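Local structure of beta-glucuronidase (uncultured Clostridium sp., 6U7J) at residues C151-H156 / F174-F179; R469-Y474 / P485-D490; Y527-I532 / K580-A585; F553-T558 / G567-I572. The protein hydrolyses beta-D-glucuronides as a glycoside hydrolase family 2 beta-glucuronidase of a gut bacterium, consistent with reactivation of estrogens from their glucuronides. All blocks are in the same frame, centred on the assembly; numbering follows the deposited sequence.

Interaction 1: C151-H156 / F174-F179; sequences CLPVGH and FDFDFF
Pro153 leans on two phenylalanines, and their rings take it differently. Its CB comes in obliquely on Phe176, 3.6 Å from CE2, while its CG reaches the edge of the Phe178 ring, 4.1 Å from CZ, the side chains crossing at about a right angle. The peptide bond before Pro153 is cis. Val154 O lies in the plane of the Phe176 ring, at its edge, 3.8 Å from CE2. The same oxygen accepts a hydrogen bond from a water (2.6 Å), which in turn takes the N-H of Asp175, joining the two backbones. Sharing a first torsion near 50°, with CG between the backbone N and the carbonyl carbon, Phe174, Phe176 and Phe178 pile their rings on one another. CD2 of Phe174 sits 3.4 Å above the middle of the Phe176 ring, and CD1 of Phe176 sits over the middle of Phe178. Phe174 CB also packs beside Gly155, where the two segments' CA atoms come closest. Phe178 continues onto His307 and Tyr342, and Val154 bonds through its backbone to Val366: these are loops of the family 2 sugar-binding domain, a beta-sandwich, packed against the TIM barrel of the same chain.

Interaction 2: R469-Y474 / P485-D490; sequences RYFGWY and PSLKTD
Asp490 OD2 is gripped twice, by Arg469 NE across the contact and by Trp494 NE1 one turn further along its own helix. The place is a beta-alpha connection of the TIM barrel: Arg469 follows strand 465-468, and Asp490 sits on helix 480-498, to which that loop leads. The salt bridge from Arg469 NE to Asp490 OD2 is 2.9 Å long with an angle of 155° at the hydrogen. The arginine meets the oxygen from well above the carboxylate plane, and the two flat groups are turned 41° against each other. Arg469 NH1 and NH2 are taken by the carbonyls of Asn450 and Val451, which should fix the guanidinium's rotation. A water accepts from NH2 as well; its other leg, to Asp490 OD1, is so short that its position is doubtful. Beside this polar end Phe471 sets one face against Ser486 and its edge against Leu487 and Asp490. Ser486 CB stands over that face, 3.6 Å from the centroid and 17° off the normal, a CH-pi contact, while Ser486 OG turns back to Arg482 O. Leu487 brings CD1 to the ring's edge, 3.7 Å from Phe471 CD2. Further round, Asp490 CB touches Phe471 CE2 at 4.0 Å.

Interaction 3: Y527-I532 / K580-A585; sequences YQKRCI and KTAAFA
This is a helix-helix contact on the outside of the TIM barrel: Lys529 and its neighbours on helix 525-540 pack against the start of the C-terminal helix 581-592. The two helices flank strand 545-551 in the chain, as the last two outer helices of a (beta/alpha)8 barrel do. Their short axes run the same way at 35° and come within 8.7 Å, a closeness that small side chains permit. Ala582 is the clearest case. Its CB rests directly on the neighbouring backbone, 3.8 Å from Lys529 CA. One turn on, the aliphatic part of Lys529 covers Ala585, with Lys529 CE 3.7 Å from Ala585 CB. Lys529 leaves its helix with CG opposite the backbone N (chi1 -176°); bends at chi2 and chi4 then lead the chain past Ala585 and turn NZ away to a salt bridge with Glu533. Alongside, Gln528 and Lys580 cross at about a right angle, Gln528 OE1 lying 4.0 Å from Lys580 CD. Their nitrogens share an acceptor: Gln528 NE2 and Lys580 NZ both reach Gly571 O, and Lys580 NZ also bonds Thr511 O. Thr581 meets Thr581 of the third subunit. Between the helices one water donates to Gln528 OE1 and accepts from Ala582 N, 2.8 Å from each.

Interaction 4: F553-T558 / G567-I572; sequences FADFMT and GNKKGI
Phe556 and Asn568 are joined by two backbone hydrogen bonds. The shorter runs from Asn568 N to Phe556 O, 2.8 Å long and nearly straight onto the carbonyl; its mate, from Phe556 N to Asn568 O, stretches to 3.2 Å. Together they make an isolated antiparallel bridge of the hydrogen-bonded kind between two runs of loop. Asp555 OD1 forms a salt bridge with Lys580, and Asp555 OD2 lies against the shaft of Lys569, 3.3 Å from its CD; Lys569 NZ goes to Val565 O. Beyond the bridge, Asn568 OD1 accepts from Lys570 N at 2.8 Å, closing an Asx turn. Asn568 and Lys570 fit the N-x-K motif by which related bacterial beta-glucuronidases recognise the glucuronate carboxylate, so this loop, following strand 545-551 of the TIM barrel, probably borders the substrate pocket. Lys570 NZ is held by Asp510 and Tyr474, Asn568 ND2 by Asp177. Asn568 CB stands over the Phe556 ring, 3.6 Å from its centroid and 20° off the normal; CG, anti to N (chi1 -172°), carries the amide across CE2 and CZ, its plane 22° from the ring's. Thr558 CG2 packs 3.7 Å from Asn568 CB. Gly571 CA presses on Ala554 C at 3.6 Å.

Interactions 1, 3 and 4 are buried; interaction 2 is only partly so. Interactions 2 and 3 both lie about 27 Å from the chain's centre, yet differ: interaction 2 joins a loop to an outer helix of the barrel through a salt bridge and a ring meeting that helix by face and edge, while interaction 3 joins two outer helices through alanine packing with a bridging water. Gly472 O and Tyr527 OH tie them together. Interaction 4 is the one with direct backbone pairing, and side chains from the other three contacts converge on it, those of interaction 1 arriving from the sugar-binding domain. Interaction 1 itself is chiefly aromatic.

Interaction 1: C151-H156 / F174-F179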
loop_
_atom_site.group_PDB
_atom_site.type_symbol
_atom_site.label_atom_id
_atom_site.label_comp_id
_atom_site.label_asym_id
_atom_site.label_seq_id
_atom_site.Cartn_x
_atom_site.Cartn_y
_atom_site.Cartn_z
ATOM N N CYS B 151 38.931 5.545 7.348
ATOM C CA CYS B 151 38.274 5.303 6.076
ATOM C C CYS B 151 37.322 6.455 5.794
ATOM O O CYS B 151 36.984 7.240 6.680
ATOM C CB CYS B 151 37.504 3.979 6.104
ATOM S SG CYS B 151 38.545 2.535 6.457
ATOM N N LEU B 152 36.868 6.524 4.549
ATOM C CA LEU B 152 35.827 7.459 4.134
ATOM C C LEU B 152 34.808 6.679 3.313
ATOM O O LEU B 152 35.145 6.186 2.219
ATOM C CB LEU B 152 36.405 8.622 3.330
ATOM C CG LEU B 152 37.461 9.506 3.995
ATOM C CD1 LEU B 152 37.833 10.597 3.027
ATOM C CD2 LEU B 152 36.960 10.126 5.300
ATOM N N PRO B 153 33.557 6.542 3.770
ATOM C CA PRO B 153 32.976 7.064 5.007
ATOM C C PRO B 153 33.620 6.517 6.271
ATOM O O PRO B 153 34.250 5.472 6.265
ATOM C CB PRO B 153 31.506 6.611 4.925
ATOM C CG PRO B 153 31.251 6.391 3.475
ATOM C CD PRO B 153 32.555 5.852 2.938
ATOM N N VAL B 154 33.424 7.235 7.354
ATOM C CA VAL B 154 34.021 6.899 8.639
ATOM C C VAL B 154 33.156 5.850 9.332
ATOM O O VAL B 154 31.921 5.915 9.288
ATOM C CB VAL B 154 34.161 8.192 9.470
ATOM C CG1 VAL B 154 34.215 7.916 10.944
ATOM C CG2 VAL B 154 35.398 8.990 9.009
ATOM N N GLY B 155 33.795 4.867 9.968
ATOM C CA GLY B 155 33.072 3.930 10.823
ATOM C C GLY B 155 33.968 3.361 11.906
ATOM O O GLY B 155 35.084 3.846 12.082
ATOM N N HIS B 156 33.504 2.369 12.665
ATOM C CA HIS B 156 34.412 1.624 13.533
ATOM C C HIS B 156 33.773 0.294 13.902
ATOM O O HIS B 156 32.555 0.122 13.800
ATOM C CB HIS B 156 34.792 2.425 14.792
ATOM C CG HIS B 156 33.652 2.671 15.727
ATOM N ND1 HIS B 156 32.770 3.721 15.570
ATOM C CD2 HIS B 156 33.261 2.016 16.846
ATOM C CE1 HIS B 156 31.873 3.690 16.541
ATOM N NE2 HIS B 156 32.150 2.666 17.330
ATOM N N PHE B 174 28.564 2.853 12.456
ATOM C CA PHE B 174 28.756 4.091 11.709
ATOM C C PHE B 174 27.551 4.987 11.961
ATOM O O PHE B 174 26.514 4.540 12.456
ATOM C CB PHE B 174 28.966 3.856 10.199
ATOM C CG PHE B 174 27.959 2.926 9.556
ATOM C CD1 PHE B 174 28.302 1.612 9.257
ATOM C CD2 PHE B 174 26.686 3.374 9.219
ATOM C CE1 PHE B 174 27.389 0.751 8.669
ATOM C CE2 PHE B 174 25.765 2.524 8.624
ATOM C CZ PHE B 174 26.109 1.208 8.351
ATOM N N ASP B 175 27.705 6.268 11.611
ATOM C CA ASP B 175 26.686 7.285 11.842
ATOM C C ASP B 175 26.234 7.968 10.556
ATOM O O ASP B 175 25.772 9.108 10.584
ATOM C CB ASP B 175 27.183 8.324 12.843
ATOM C CG ASP B 175 27.299 7.759 14.245
ATOM O OD1 ASP B 175 28.416 7.349 14.622
ATOM O OD2 ASP B 175 26.271 7.703 14.959
ATOM N N PHE B 176 26.366 7.306 9.419
ATOM C CA PHE B 176 25.694 7.774 8.220
ATOM C C PHE B 176 24.426 6.950 7.985
ATOM O O PHE B 176 24.275 5.828 8.477
ATOM C CB PHE B 176 26.621 7.720 6.996
ATOM C CG PHE B 176 27.254 6.368 6.750
ATOM C CD1 PHE B 176 26.570 5.375 6.068
ATOM C CD2 PHE B 176 28.552 6.107 7.178
ATOM C CE1 PHE B 176 27.156 4.134 5.843
ATOM C CE2 PHE B 176 29.147 4.864 6.948
ATOM C CZ PHE B 176 28.457 3.885 6.281
ATOM N N ASP B 177 23.503 7.550 7.238
ATOM C CA ASP B 177 22.196 6.949 6.983
ATOM C C ASP B 177 22.327 5.640 6.213
ATOM O O ASP B 177 21.991 4.552 6.713
ATOM C CB ASP B 177 21.340 7.943 6.186
ATOM C CG ASP B 177 19.883 7.934 6.621
ATOM O OD1 ASP B 177 19.067 8.709 6.061
ATOM O OD2 ASP B 177 19.553 7.122 7.521
ATOM N N PHE B 178 22.889 5.734 5.011
ATOM C CA PHE B 178 22.634 4.798 3.932
ATOM C C PHE B 178 23.256 3.439 4.216
ATOM O O PHE B 178 24.246 3.326 4.945
ATOM C CB PHE B 178 23.158 5.380 2.613
ATOM C CG PHE B 178 24.609 5.852 2.664
ATOM C CD1 PHE B 178 24.932 7.133 3.126
ATOM C CD2 PHE B 178 25.647 5.026 2.201
ATOM C CE1 PHE B 178 26.252 7.575 3.147
ATOM C CE2 PHE B 178 26.976 5.456 2.214
ATOM C CZ PHE B 178 27.286 6.733 2.683
ATOM N N PHE B 179 22.644 2.401 3.638
ATOM C CA PHE B 179 23.075 1.027 3.871
ATOM C C PHE B 179 24.507 0.813 3.371
ATOM O O PHE B 179 24.882 1.281 2.293
ATOM C CB PHE B 179 22.110 0.058 3.175
ATOM C CG PHE B 179 22.295 -1.373 3.578
ATOM C CD1 PHE B 179 23.165 -2.202 2.868
ATOM C CD2 PHE B 179 21.636 -1.882 4.674
ATOM C CE1 PHE B 179 23.361 -3.520 3.244
ATOM C CE2 PHE B 179 21.824 -3.221 5.066
ATOM C CZ PHE B 179 22.694 -4.034 4.351
HETATM O O HOH W 1 30.388 7.002 11.066
#

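Interaction 2: R469-Y474 / P485-D490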
loop_
_atom_site.group_PDB
_atom_site.type_symbol
_atom_site.label_atom_id
_atom_site.label_comp_id
_atom_site.label_asym_id
_atom_site.label_seq_id
_atom_site.Cartn_x
_atom_site.Cartn_y
_atom_site.Cartn_z
ATOM N N ARG B 469 18.799 21.178 6.749
ATOM C CA ARG B 469 17.857 21.700 7.726
ATOM C C ARG B 469 16.520 21.013 7.542
ATOM O O ARG B 469 15.986 20.988 6.430
ATOM C CB ARG B 469 17.700 23.219 7.581
ATOM C CG ARG B 469 18.817 24.012 8.266
ATOM C CD ARG B 469 18.839 23.689 9.738
ATOM N NE ARG B 469 19.921 24.320 10.482
ATOM C CZ ARG B 469 21.009 23.675 10.892
ATOM N NH1 ARG B 469 21.168 22.385 10.598
ATOM N NH2 ARG B 469 21.938 24.308 11.607
ATOM N N TYR B 470 15.977 20.477 8.630
ATOM C CA TYR B 470 14.771 19.671 8.596
ATOM C C TYR B 470 13.751 20.207 9.587
ATOM O O TYR B 470 13.206 19.486 10.433
ATOM C CB TYR B 470 15.096 18.214 8.888
ATOM C CG TYR B 470 15.918 17.543 7.830
ATOM C CD1 TYR B 470 15.308 16.944 6.744
ATOM C CD2 TYR B 470 17.310 17.489 7.921
ATOM C CE1 TYR B 470 16.032 16.303 5.778
ATOM C CE2 TYR B 470 18.067 16.834 6.945
ATOM C CZ TYR B 470 17.411 16.246 5.876
ATOM O OH TYR B 470 18.103 15.600 4.891
ATOM N N PHE B 471 13.500 21.509 9.504
ATOM C CA PHE B 471 12.397 22.080 10.251
ATOM C C PHE B 471 11.090 21.460 9.778
ATOM O O PHE B 471 10.867 21.277 8.581
ATOM C CB PHE B 471 12.394 23.597 10.090
ATOM C CG PHE B 471 13.585 24.271 10.744
ATOM C CD1 PHE B 471 13.767 24.209 12.119
ATOM C CD2 PHE B 471 14.520 24.951 9.987
ATOM C CE1 PHE B 471 14.862 24.826 12.725
ATOM C CE2 PHE B 471 15.609 25.572 10.588
ATOM C CZ PHE B 471 15.775 25.514 11.953
ATOM N N GLY B 472 10.232 21.115 10.732
ATOM C CA GLY B 472 9.036 20.349 10.444
ATOM C C GLY B 472 9.236 18.844 10.437
ATOM O O GLY B 472 8.259 18.107 10.242
ATOM N N TRP B 473 10.480 18.366 10.602
ATOM C CA TRP B 473 10.729 16.935 10.676
ATOM C C TRP B 473 11.589 16.589 11.888
ATOM O O TRP B 473 11.066 16.091 12.884
ATOM C CB TRP B 473 11.377 16.416 9.389
ATOM C CG TRP B 473 11.311 14.925 9.354
ATOM C CD1 TRP B 473 12.328 14.052 9.602
ATOM C CD2 TRP B 473 10.140 14.126 9.119
ATOM N NE1 TRP B 473 11.872 12.763 9.503
ATOM C CE2 TRP B 473 10.530 12.780 9.217
ATOM C CE3 TRP B 473 8.802 14.424 8.822
ATOM C CZ2 TRP B 473 9.629 11.726 9.042
ATOM C CZ3 TRP B 473 7.909 13.374 8.637
ATOM C CH2 TRP B 473 8.324 12.045 8.744
ATOM N N TYR B 474 12.906 16.829 11.822
ATOM C CA TYR B 474 13.758 16.565 12.982
ATOM C C TYR B 474 13.607 17.635 14.058
ATOM O O TYR B 474 13.848 17.354 15.238
ATOM C CB TYR B 474 15.236 16.441 12.563
ATOM C CG TYR B 474 15.494 15.207 11.739
ATOM C CD1 TYR B 474 15.052 13.953 12.174
ATOM C CD2 TYR B 474 16.155 15.286 10.514
ATOM C CE1 TYR B 474 15.272 12.807 11.411
ATOM C CE2 TYR B 474 16.372 14.158 9.745
ATOM C CZ TYR B 474 15.919 12.924 10.195
ATOM O OH TYR B 474 16.130 11.806 9.438
ATOM N N PRO B 485 8.968 30.374 9.932
ATOM C CA PRO B 485 9.772 31.226 10.826
ATOM C C PRO B 485 11.116 30.624 11.182
ATOM O O PRO B 485 12.127 31.340 11.184
ATOM C CB PRO B 485 8.882 31.366 12.070
ATOM C CG PRO B 485 7.531 31.082 11.601
ATOM C CD PRO B 485 7.662 30.054 10.532
ATOM N N SER B 486 11.155 29.324 11.503
ATOM C CA SER B 486 12.407 28.724 11.944
ATOM C C SER B 486 13.468 28.775 10.854
ATOM O O SER B 486 14.638 29.048 11.134
ATOM C CB SER B 486 12.179 27.284 12.396
ATOM O OG SER B 486 11.342 27.260 13.528
ATOM N N LEU B 487 13.085 28.499 9.610
ATOM C CA LEU B 487 14.087 28.452 8.555
ATOM C C LEU B 487 14.543 29.854 8.172
ATOM O O LEU B 487 15.743 30.081 7.976
ATOM C CB LEU B 487 13.556 27.701 7.333
ATOM C CG LEU B 487 14.664 27.454 6.299
ATOM C CD1 LEU B 487 15.757 26.545 6.857
ATOM C CD2 LEU B 487 14.128 26.905 4.985
ATOM N N LYS B 488 13.606 30.808 8.064
ATOM C CA LYS B 488 13.989 32.184 7.761
ATOM C C LYS B 488 14.975 32.711 8.794
ATOM O O LYS B 488 16.011 33.288 8.442
ATOM C CB LYS B 488 12.765 33.090 7.700
ATOM C CG LYS B 488 13.050 34.480 7.121
ATOM C CD LYS B 488 11.764 35.317 7.102
ATOM C CE LYS B 488 12.022 36.789 6.749
ATOM N NZ LYS B 488 12.964 36.886 5.615
ATOM N N THR B 489 14.683 32.489 10.074
ATOM C CA THR B 489 15.577 32.949 11.131
ATOM C C THR B 489 16.943 32.286 11.015
ATOM O O THR B 489 17.982 32.949 11.114
ATOM C CB THR B 489 14.960 32.653 12.498
ATOM O OG1 THR B 489 13.786 33.451 12.676
ATOM C CG2 THR B 489 15.948 32.963 13.607
ATOM N N ASP B 490 16.962 30.970 10.798
ATOM C CA ASP B 490 18.242 30.281 10.703
ATOM C C ASP B 490 19.014 30.739 9.473
ATOM O O ASP B 490 20.217 31.003 9.553
ATOM C CB ASP B 490 18.027 28.765 10.689
ATOM C CG ASP B 490 19.273 27.998 11.103
ATOM O OD1 ASP B 490 19.745 28.186 12.244
ATOM O OD2 ASP B 490 19.788 27.216 10.278
HETATM O O HOH W 2 21.561 26.844 13.138
#

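Interaction 3: Y527-I532 / K580-A585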
loop_
_atom_site.group_PDB
_atom_site.type_symbol
_atom_site.label_atom_id
_atom_site.label_comp_id
_atom_site.label_asym_id
_atom_site.label_seq_id
_atom_site.Cartn_x
_atom_site.Cartn_y
_atom_site.Cartn_z
ATOM N N TYR B 527 1.563 15.937 3.894
ATOM C CA TYR B 527 2.490 16.604 4.796
ATOM C C TYR B 527 3.814 16.902 4.097
ATOM O O TYR B 527 4.390 17.987 4.279
ATOM C CB TYR B 527 2.725 15.758 6.051
ATOM C CG TYR B 527 3.546 16.484 7.084
ATOM C CD1 TYR B 527 2.934 17.215 8.096
ATOM C CD2 TYR B 527 4.938 16.484 7.021
ATOM C CE1 TYR B 527 3.696 17.906 9.037
ATOM C CE2 TYR B 527 5.703 17.167 7.947
ATOM C CZ TYR B 527 5.081 17.879 8.952
ATOM O OH TYR B 527 5.842 18.560 9.871
ATOM N N GLN B 528 4.315 15.958 3.297
ATOM C CA GLN B 528 5.546 16.219 2.555
ATOM C C GLN B 528 5.402 17.467 1.695
ATOM O O GLN B 528 6.318 18.295 1.629
ATOM C CB GLN B 528 5.913 15.022 1.683
ATOM C CG GLN B 528 7.305 15.087 1.075
ATOM C CD GLN B 528 7.602 13.912 0.153
ATOM O OE1 GLN B 528 6.758 13.500 -0.641
ATOM N NE2 GLN B 528 8.805 13.372 0.256
ATOM N N LYS B 529 4.247 17.627 1.044
ATOM C CA LYS B 529 4.064 18.783 0.184
ATOM C C LYS B 529 4.062 20.078 0.992
ATOM O O LYS B 529 4.711 21.062 0.601
ATOM C CB LYS B 529 2.782 18.639 -0.628
ATOM C CG LYS B 529 2.562 19.772 -1.627
ATOM C CD LYS B 529 1.119 20.197 -1.568
ATOM C CE LYS B 529 0.684 21.058 -2.744
ATOM N NZ LYS B 529 0.292 22.414 -2.268
ATOM N N ARG B 530 3.355 20.092 2.130
ATOM C CA ARG B 530 3.261 21.300 2.957
ATOM C C ARG B 530 4.600 21.617 3.630
ATOM O O ARG B 530 4.997 22.786 3.723
ATOM C CB ARG B 530 2.162 21.137 4.021
ATOM C CG ARG B 530 0.715 20.974 3.500
ATOM C CD ARG B 530 0.142 22.290 3.004
ATOM N NE ARG B 530 0.035 23.259 4.097
ATOM C CZ ARG B 530 0.753 24.377 4.180
ATOM N NH1 ARG B 530 1.624 24.689 3.226
ATOM N NH2 ARG B 530 0.599 25.183 5.220
ATOM N N CYS B 531 5.293 20.592 4.130
ATOM C CA CYS B 531 6.587 20.812 4.756
ATOM C C CYS B 531 7.549 21.511 3.793
ATOM O O CYS B 531 8.247 22.461 4.172
ATOM C CB CYS B 531 7.150 19.465 5.226
ATOM S SG CYS B 531 8.806 19.460 5.885
ATOM N N ILE B 532 7.557 21.085 2.527
ATOM C CA ILE B 532 8.449 21.672 1.532
ATOM C C ILE B 532 7.983 23.080 1.144
ATOM O O ILE B 532 8.799 23.993 0.986
ATOM C CB ILE B 532 8.556 20.727 0.314
ATOM C CG1 ILE B 532 9.420 19.517 0.682
ATOM C CG2 ILE B 532 9.168 21.411 -0.895
ATOM C CD1 ILE B 532 9.584 18.573 -0.460
ATOM N N LYS B 580 5.510 10.796 -5.913
ATOM C CA LYS B 580 4.464 11.041 -4.931
ATOM C C LYS B 580 3.829 12.404 -5.230
ATOM O O LYS B 580 4.285 13.130 -6.118
ATOM C CB LYS B 580 5.045 10.962 -3.518
ATOM C CG LYS B 580 6.096 9.828 -3.347
ATOM C CD LYS B 580 6.653 9.715 -1.915
ATOM C CE LYS B 580 7.802 8.706 -1.854
ATOM N NZ LYS B 580 8.508 8.680 -0.539
ATOM N N THR B 581 2.793 12.788 -4.465
ATOM C CA THR B 581 2.035 14.003 -4.805
ATOM C C THR B 581 2.915 15.250 -4.824
ATOM O O THR B 581 2.778 16.093 -5.713
ATOM C CB THR B 581 0.869 14.229 -3.834
ATOM O OG1 THR B 581 1.372 14.371 -2.499
ATOM C CG2 THR B 581 -0.100 13.092 -3.874
ATOM N N ALA B 582 3.817 15.395 -3.850
ATOM C CA ALA B 582 4.614 16.613 -3.774
ATOM C C ALA B 582 5.423 16.858 -5.049
ATOM O O ALA B 582 5.691 18.015 -5.396
ATOM C CB ALA B 582 5.542 16.560 -2.567
ATOM N N ALA B 583 5.794 15.798 -5.774
ATOM C CA ALA B 583 6.562 15.988 -7.001
ATOM C C ALA B 583 5.865 16.953 -7.949
ATOM O O ALA B 583 6.521 17.757 -8.621
ATOM C CB ALA B 583 6.803 14.649 -7.699
ATOM N N PHE B 584 4.535 16.888 -8.013
ATOM C CA PHE B 584 3.796 17.692 -8.975
ATOM C C PHE B 584 3.774 19.156 -8.561
ATOM O O PHE B 584 3.850 20.048 -9.413
ATOM C CB PHE B 584 2.375 17.135 -9.138
ATOM C CG PHE B 584 2.343 15.823 -9.859
ATOM C CD1 PHE B 584 2.334 15.782 -11.250
ATOM C CD2 PHE B 584 2.386 14.628 -9.155
ATOM C CE1 PHE B 584 2.346 14.567 -11.925
ATOM C CE2 PHE B 584 2.407 13.413 -9.821
ATOM C CZ PHE B 584 2.390 13.383 -11.210
ATOM N N ALA B 585 3.695 19.419 -7.257
ATOM C CA ALA B 585 3.776 20.795 -6.780
ATOM C C ALA B 585 5.177 21.350 -6.966
ATOM O O ALA B 585 5.340 22.496 -7.399
ATOM C CB ALA B 585 3.359 20.876 -5.311
HETATM O O HOH W 3 4.135 13.817 -1.513
#

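Interaction 4: F553-T558 / G567-I572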
loop_
_atom_site.group_PDB
_atom_site.type_symbol
_atom_site.label_atom_id
_atom_site.label_comp_id
_atom_site.label_asym_id
_atom_site.label_seq_id
_atom_site.Cartn_x
_atom_site.Cartn_y
_atom_site.Cartn_z
ATOM N N PHE B 553 15.967 12.575 -3.748
ATOM C CA PHE B 553 15.402 12.340 -5.067
ATOM C C PHE B 553 14.459 11.143 -5.032
ATOM O O PHE B 553 13.306 11.233 -5.470
ATOM C CB PHE B 553 16.548 12.117 -6.063
ATOM C CG PHE B 553 16.098 11.789 -7.442
ATOM C CD1 PHE B 553 16.203 10.492 -7.925
ATOM C CD2 PHE B 553 15.561 12.777 -8.262
ATOM C CE1 PHE B 553 15.777 10.180 -9.205
ATOM C CE2 PHE B 553 15.125 12.478 -9.547
ATOM C CZ PHE B 553 15.241 11.179 -10.024
ATOM N N ALA B 554 14.932 10.016 -4.489
ATOM C CA ALA B 554 14.188 8.762 -4.469
ATOM C C ALA B 554 14.402 8.048 -3.140
ATOM O O ALA B 554 15.479 8.131 -2.538
ATOM C CB ALA B 554 14.619 7.818 -5.615
ATOM N N ASP B 555 13.355 7.355 -2.683
ATOM C CA ASP B 555 13.478 6.453 -1.545
ATOM C C ASP B 555 14.696 5.553 -1.755
ATOM O O ASP B 555 14.937 5.081 -2.865
ATOM C CB ASP B 555 12.192 5.613 -1.399
ATOM C CG ASP B 555 10.929 6.471 -1.082
ATOM O OD1 ASP B 555 11.059 7.633 -0.664
ATOM O OD2 ASP B 555 9.784 5.974 -1.250
ATOM N N PHE B 556 15.492 5.352 -0.702
ATOM C CA PHE B 556 16.723 4.559 -0.798
ATOM C C PHE B 556 16.922 3.757 0.479
ATOM O O PHE B 556 16.307 4.029 1.512
ATOM C CB PHE B 556 17.952 5.444 -1.051
ATOM C CG PHE B 556 18.227 6.423 0.049
ATOM C CD1 PHE B 556 19.076 6.081 1.108
ATOM C CD2 PHE B 556 17.664 7.708 0.011
ATOM C CE1 PHE B 556 19.330 6.991 2.133
ATOM C CE2 PHE B 556 17.922 8.628 1.032
ATOM C CZ PHE B 556 18.754 8.278 2.092
ATOM N N MET B 557 17.815 2.772 0.416
ATOM C CA MET B 557 17.973 1.848 1.532
ATOM C C MET B 557 18.910 2.423 2.577
ATOM O O MET B 557 19.852 3.152 2.257
ATOM C CB MET B 557 18.509 0.489 1.068
ATOM C CG MET B 557 17.448 -0.608 1.041
ATOM S SD MET B 557 16.634 -0.964 2.624
ATOM C CE MET B 557 17.914 -1.844 3.501
ATOM N N THR B 558 18.647 2.077 3.835
ATOM C CA THR B 558 19.457 2.496 4.972
ATOM C C THR B 558 19.759 1.289 5.851
ATOM O O THR B 558 19.088 0.254 5.778
ATOM C CB THR B 558 18.753 3.537 5.854
ATOM O OG1 THR B 558 17.657 2.905 6.531
ATOM C CG2 THR B 558 18.236 4.717 5.048
ATOM N N GLY B 567 13.958 1.599 4.953
ATOM C CA GLY B 567 14.886 2.569 4.415
ATOM C C GLY B 567 14.418 4.000 4.610
ATOM O O GLY B 567 13.560 4.310 5.443
ATOM N N ASN B 568 15.003 4.892 3.818
ATOM C CA ASN B 568 14.681 6.310 3.897
ATOM C C ASN B 568 13.559 6.613 2.915
ATOM O O ASN B 568 13.683 6.328 1.714
ATOM C CB ASN B 568 15.916 7.160 3.602
ATOM C CG ASN B 568 15.678 8.635 3.853
ATOM O OD1 ASN B 568 14.719 9.215 3.341
ATOM N ND2 ASN B 568 16.546 9.251 4.652
ATOM N N LYS B 569 12.469 7.183 3.427
ATOM C CA LYS B 569 11.273 7.447 2.639
ATOM C C LYS B 569 11.099 8.930 2.319
ATOM O O LYS B 569 9.997 9.354 1.939
ATOM C CB LYS B 569 10.036 6.909 3.358
ATOM C CG LYS B 569 9.889 5.373 3.321
ATOM C CD LYS B 569 10.036 4.858 1.890
ATOM C CE LYS B 569 9.475 3.458 1.740
ATOM N NZ LYS B 569 10.540 2.448 1.977
ATOM N N LYS B 570 12.163 9.734 2.455
ATOM C CA LYS B 570 12.079 11.153 2.099
ATOM C C LYS B 570 12.120 11.391 0.597
ATOM O O LYS B 570 12.067 12.553 0.172
ATOM C CB LYS B 570 13.202 11.965 2.760
ATOM C CG LYS B 570 13.238 11.893 4.283
ATOM C CD LYS B 570 14.018 13.067 4.861
ATOM C CE LYS B 570 13.955 13.066 6.378
ATOM N NZ LYS B 570 14.480 11.783 6.898
ATOM N N GLY B 571 12.225 10.340 -0.213
ATOM C CA GLY B 571 12.175 10.493 -1.656
ATOM C C GLY B 571 10.974 11.289 -2.150
ATOM O O GLY B 571 9.855 11.140 -1.636
ATOM N N ILE B 572 11.217 12.178 -3.118
ATOM C CA ILE B 572 10.141 12.797 -3.881
ATOM C C ILE B 572 9.586 11.782 -4.869
ATOM O O ILE B 572 8.400 11.820 -5.218
ATOM C CB ILE B 572 10.657 14.076 -4.582
ATOM C CG1 ILE B 572 10.767 15.238 -3.589
ATOM C CG2 ILE B 572 9.757 14.519 -5.700
ATOM C CD1 ILE B 572 9.594 15.331 -2.596
#